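Local coordinates for protein putative acetamidase/formamidase (Yersinia enterocolitica subsp. palearctica serotype O:3, PDB 5UBU) that probably hydrolyses carbon-nitrogen bonds, other than peptide bonds, in linear amides and binds sodium ions, at residues Y286-V289 / A290-F294; Y300-L303 / S304-K308. One frame throughout, in Å; residues are numbered along the deposited sequence.

Contact 1 of 2, residues Y286-V289 / A290-F294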
# COMPACT_ATOMS: atom_id res chain seq x y z
N TYR B 286 -23.32 -1.17 3.03
CA TYR B 286 -24.29 -2.00 2.32
C TYR B 286 -25.23 -2.73 3.30
O TYR B 286 -26.41 -2.97 3.00
CB TYR B 286 -23.64 -3.00 1.38
CG TYR B 286 -22.89 -2.42 0.19
CD1 TYR B 286 -23.24 -1.18 -0.37
CD2 TYR B 286 -21.95 -3.20 -0.49
CE1 TYR B 286 -22.57 -0.70 -1.49
CE2 TYR B 286 -21.30 -2.72 -1.62
CZ TYR B 286 -21.62 -1.47 -2.11
OH TYR B 286 -20.96 -1.00 -3.23
N TRP B 287 -24.69 -3.06 4.47
CA TRP B 287 -25.44 -3.74 5.52
C TRP B 287 -26.49 -2.78 6.09
O TRP B 287 -27.65 -3.16 6.28
CB TRP B 287 -24.47 -4.27 6.58
CG TRP B 287 -25.06 -5.12 7.66
CD1 TRP B 287 -26.28 -5.74 7.66
CD2 TRP B 287 -24.35 -5.64 8.79
NE1 TRP B 287 -26.42 -6.51 8.79
CE2 TRP B 287 -25.25 -6.48 9.49
CE3 TRP B 287 -23.07 -5.44 9.31
CZ2 TRP B 287 -24.90 -7.11 10.68
CZ3 TRP B 287 -22.72 -6.06 10.49
CH2 TRP B 287 -23.63 -6.90 11.16
N LEU B 288 -26.08 -1.53 6.33
CA LEU B 288 -26.99 -0.51 6.86
C LEU B 288 -28.13 -0.21 5.88
O LEU B 288 -29.26 0.02 6.31
CB LEU B 288 -26.22 0.76 7.22
CG LEU B 288 -25.19 0.62 8.35
CD1 LEU B 288 -24.34 1.87 8.48
CD2 LEU B 288 -25.87 0.29 9.67
N VAL B 289 -27.83 -0.21 4.58
CA VAL B 289 -28.84 0.05 3.56
C VAL B 289 -29.82 -1.12 3.40
O VAL B 289 -31.03 -0.92 3.28
CB VAL B 289 -28.18 0.37 2.18
CG1 VAL B 289 -29.21 0.40 1.05
CG2 VAL B 289 -27.43 1.69 2.25
N ALA B 290 -29.29 -2.33 3.43
CA ALA B 290 -30.09 -3.54 3.24
C ALA B 290 -31.01 -3.89 4.40
O ALA B 290 -32.20 -4.12 4.20
CB ALA B 290 -29.18 -4.72 2.93
N ASP B 291 -30.47 -3.94 5.62
CA ASP B 291 -31.22 -4.34 6.81
C ASP B 291 -31.66 -3.27 7.81
O ASP B 291 -32.51 -3.55 8.65
CB ASP B 291 -30.39 -5.38 7.59
CG ASP B 291 -30.08 -6.64 6.77
OD1 ASP B 291 -30.67 -6.82 5.68
OD2 ASP B 291 -29.25 -7.45 7.24
N PHE B 292 -31.11 -2.06 7.73
CA PHE B 292 -31.46 -1.02 8.73
C PHE B 292 -32.04 0.29 8.15
O PHE B 292 -31.91 1.36 8.76
CB PHE B 292 -30.26 -0.76 9.64
CG PHE B 292 -29.75 -2.00 10.34
CD1 PHE B 292 -30.37 -2.47 11.49
CD2 PHE B 292 -28.66 -2.70 9.84
CE1 PHE B 292 -29.92 -3.61 12.13
CE2 PHE B 292 -28.20 -3.84 10.48
CZ PHE B 292 -28.83 -4.30 11.63
N GLY B 293 -32.68 0.20 6.99
CA GLY B 293 -33.33 1.34 6.35
C GLY B 293 -32.56 2.61 6.02
O GLY B 293 -33.17 3.67 5.83
N PHE B 294 -31.24 2.53 5.96
CA PHE B 294 -30.44 3.70 5.61
C PHE B 294 -30.42 3.97 4.12
O PHE B 294 -30.57 3.06 3.31
CB PHE B 294 -28.98 3.53 6.06
CG PHE B 294 -28.74 3.75 7.52
CD1 PHE B 294 -29.02 2.76 8.45
CD2 PHE B 294 -28.19 4.95 7.97
CE1 PHE B 294 -28.79 2.97 9.80
CE2 PHE B 294 -27.95 5.16 9.32
CZ PHE B 294 -28.25 4.17 10.23

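Contact 2 of 2, residues Y300-L303 / S304-K308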
# COMPACT_ATOMS: atom_id res chain seq x y z
N TYR B 300 -23.00 6.72 4.48
CA TYR B 300 -21.60 7.03 4.20
C TYR B 300 -21.14 8.27 4.97
O TYR B 300 -20.12 8.26 5.65
CB TYR B 300 -21.44 7.20 2.69
CG TYR B 300 -20.07 7.57 2.14
CD1 TYR B 300 -18.94 6.84 2.48
CD2 TYR B 300 -19.95 8.55 1.17
CE1 TYR B 300 -17.70 7.16 1.93
CE2 TYR B 300 -18.72 8.85 0.61
CZ TYR B 300 -17.60 8.15 0.99
OH TYR B 300 -16.39 8.47 0.42
N MSE B 301 -21.93 9.34 4.88
CA MSE B 301 -21.61 10.59 5.56
C MSE B 301 -21.79 10.47 7.04
O MSE B 301 -21.08 11.12 7.79
CB MSE B 301 -22.45 11.73 5.00
CG MSE B 301 -22.08 12.00 3.55
SE MSE B 301 -23.21 13.43 2.80
CE MSE B 301 -22.55 15.04 3.71
N LEU B 302 -22.73 9.64 7.49
CA LEU B 302 -22.96 9.46 8.93
C LEU B 302 -21.79 8.71 9.56
O LEU B 302 -21.35 9.05 10.66
CB LEU B 302 -24.28 8.71 9.22
CG LEU B 302 -24.60 8.51 10.70
CD1 LEU B 302 -24.84 9.84 11.38
CD2 LEU B 302 -25.81 7.61 10.88
N LEU B 303 -21.30 7.67 8.87
CA LEU B 303 -20.15 6.88 9.36
C LEU B 303 -18.89 7.71 9.41
O LEU B 303 -17.94 7.36 10.09
CB LEU B 303 -19.92 5.63 8.53
CG LEU B 303 -20.94 4.52 8.73
CD1 LEU B 303 -20.68 3.39 7.75
CD2 LEU B 303 -20.88 4.01 10.16
N SER B 304 -18.88 8.82 8.66
CA SER B 304 -17.75 9.72 8.66
C SER B 304 -17.77 10.52 9.98
O SER B 304 -16.84 11.27 10.27
CB SER B 304 -17.83 10.65 7.45
OG SER B 304 -16.63 11.39 7.30
N GLN B 305 -18.83 10.34 10.78
CA GLN B 305 -19.00 11.02 12.07
C GLN B 305 -19.07 10.04 13.25
O GLN B 305 -18.68 10.40 14.37
CB GLN B 305 -20.31 11.83 12.08
CG GLN B 305 -20.64 12.60 10.80
CD GLN B 305 -19.54 13.51 10.33
OE1 GLN B 305 -18.76 14.04 11.13
NE2 GLN B 305 -19.47 13.72 9.02
N CYS B 306 -19.54 8.80 13.01
CA CYS B 306 -19.74 7.80 14.07
C CYS B 306 -19.05 6.46 13.91
O CYS B 306 -19.07 5.65 14.83
CB CYS B 306 -21.23 7.47 14.14
SG CYS B 306 -22.21 8.94 14.32
N GLY B 307 -18.50 6.20 12.74
CA GLY B 307 -17.85 4.93 12.51
C GLY B 307 -16.66 4.71 13.43
O GLY B 307 -15.95 5.65 13.76
N LYS B 308 -16.50 3.47 13.87
CA LYS B 308 -15.38 3.06 14.72
C LYS B 308 -14.58 2.00 13.98
O LYS B 308 -15.14 1.16 13.29
CB LYS B 308 -15.82 2.51 16.08
CG LYS B 308 -16.55 3.44 17.04
CD LYS B 308 -15.95 4.83 17.09
CE LYS B 308 -16.66 5.67 18.15
NZ LYS B 308 -16.24 7.06 17.95

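Contact 1 of 2, residues Y286-V289 / A290-F294
Leu-288 and Phe-294 run alongside each other in the same direction, CB of Leu-288 resting 3.7 Å from ring atom CD1 of Phe-294. A branched leucine tip suits this side of the helix because one methyl touches both phenylalanines: CD2 of Leu-288 lies 4.0 Å from CE1 of Phe-294 and 4.1 Å from CD2 of Phe-292. Phe-292 in turn brings CE2 over the rim of one indole face of Trp-287, 3.6 Å from NE1; the two ring planes are oblique, at 59°. Trp-287 has CG anti to the backbone N (chi1 -174°), which swings the indole along the helix toward Phe-292. Its other neighbours include Arg-257, in a cation-pi contact. Farther out, OD2 of Asp-291 sits in plane at the indole edge, with the carboxylate turned almost perpendicular to the ring. The polar backbone takes over at Leu-288 O, which accepts N-H of Phe-292 at 3.1 Å and N-H of Phe-294 at 3.2 Å from opposite faces of its carbonyl plane. Gly-293 between them adopts positive phi (56°), a conformation easy for a residue without CB. The arrangement is that of a helix C terminus closed by a glycine in the left-handed (alpha-L) region, here ending helix 273-291.

Contact 2 of 2, residues Y300-L303 / S304-K308
Leu-302 and Cys-306, one turn apart, meet through CD1 and SG at 4.0 Å in the final turn of helix 296-306, where the helix gives way to strand 308-313. Leucine and cysteine suit this side because both bring apolar ends together, Leu-302 beside Phe-294 and Cys-306 against Leu-325. With CG of Leu-302 opposite its backbone N (chi1 -178°), the leucine branch leans along the helix and CD1 comes to the sulfur. Leu-303 projects from another side of the turn, toward helix 273-291, and its CD2 lies 3.9 Å from CA of Gly-307. The hydroxyl of Ser-304 bonds to the carbonyl O of Thr-233 in the second subunit, so a small polar residue fits the interface. The backbone N of Ser-304 makes weak bonds to the carbonyls of Tyr-300 and Met-301, the latter residue being selenomethionine. Leu-302 O accepts two amides, N of Gln-305 at 2.8 Å and N of Cys-306 at 3.0 Å; the first approaches from above the carbonyl plane and the second within it. Gly-307 N completes the turn on Leu-303 O at 2.9 Å. Gln-305 is bent at chi2 (-53°), which folds its amide back along the helix. There NE2 donates to Met-301 O at 3.3 Å, in the plane of that carbonyl and nearly in line with its C=O bond, at a C=O...N angle of 159°.

Followed from the N terminus, the chain reaches contact 1 at the end of helix 273-291, bends through residues 292-295, enters helix 296-306 and finishes that helix in contact 2 before strand 308-313. The contacts are in series, their centres about 14 Å apart; each closes a single local turn, and they neither nest nor cross. They meet directly where the two helices pack: CE2 of Phe-294 lies 3.6 Å from CD2 of Leu-302, and CD1 of Leu-288 is 4.0 Å from CD1 of Leu-303. Together they join this helical pair to strands 263-270 and 319-326 of the nine-stranded sheet, and both touch the second subunit.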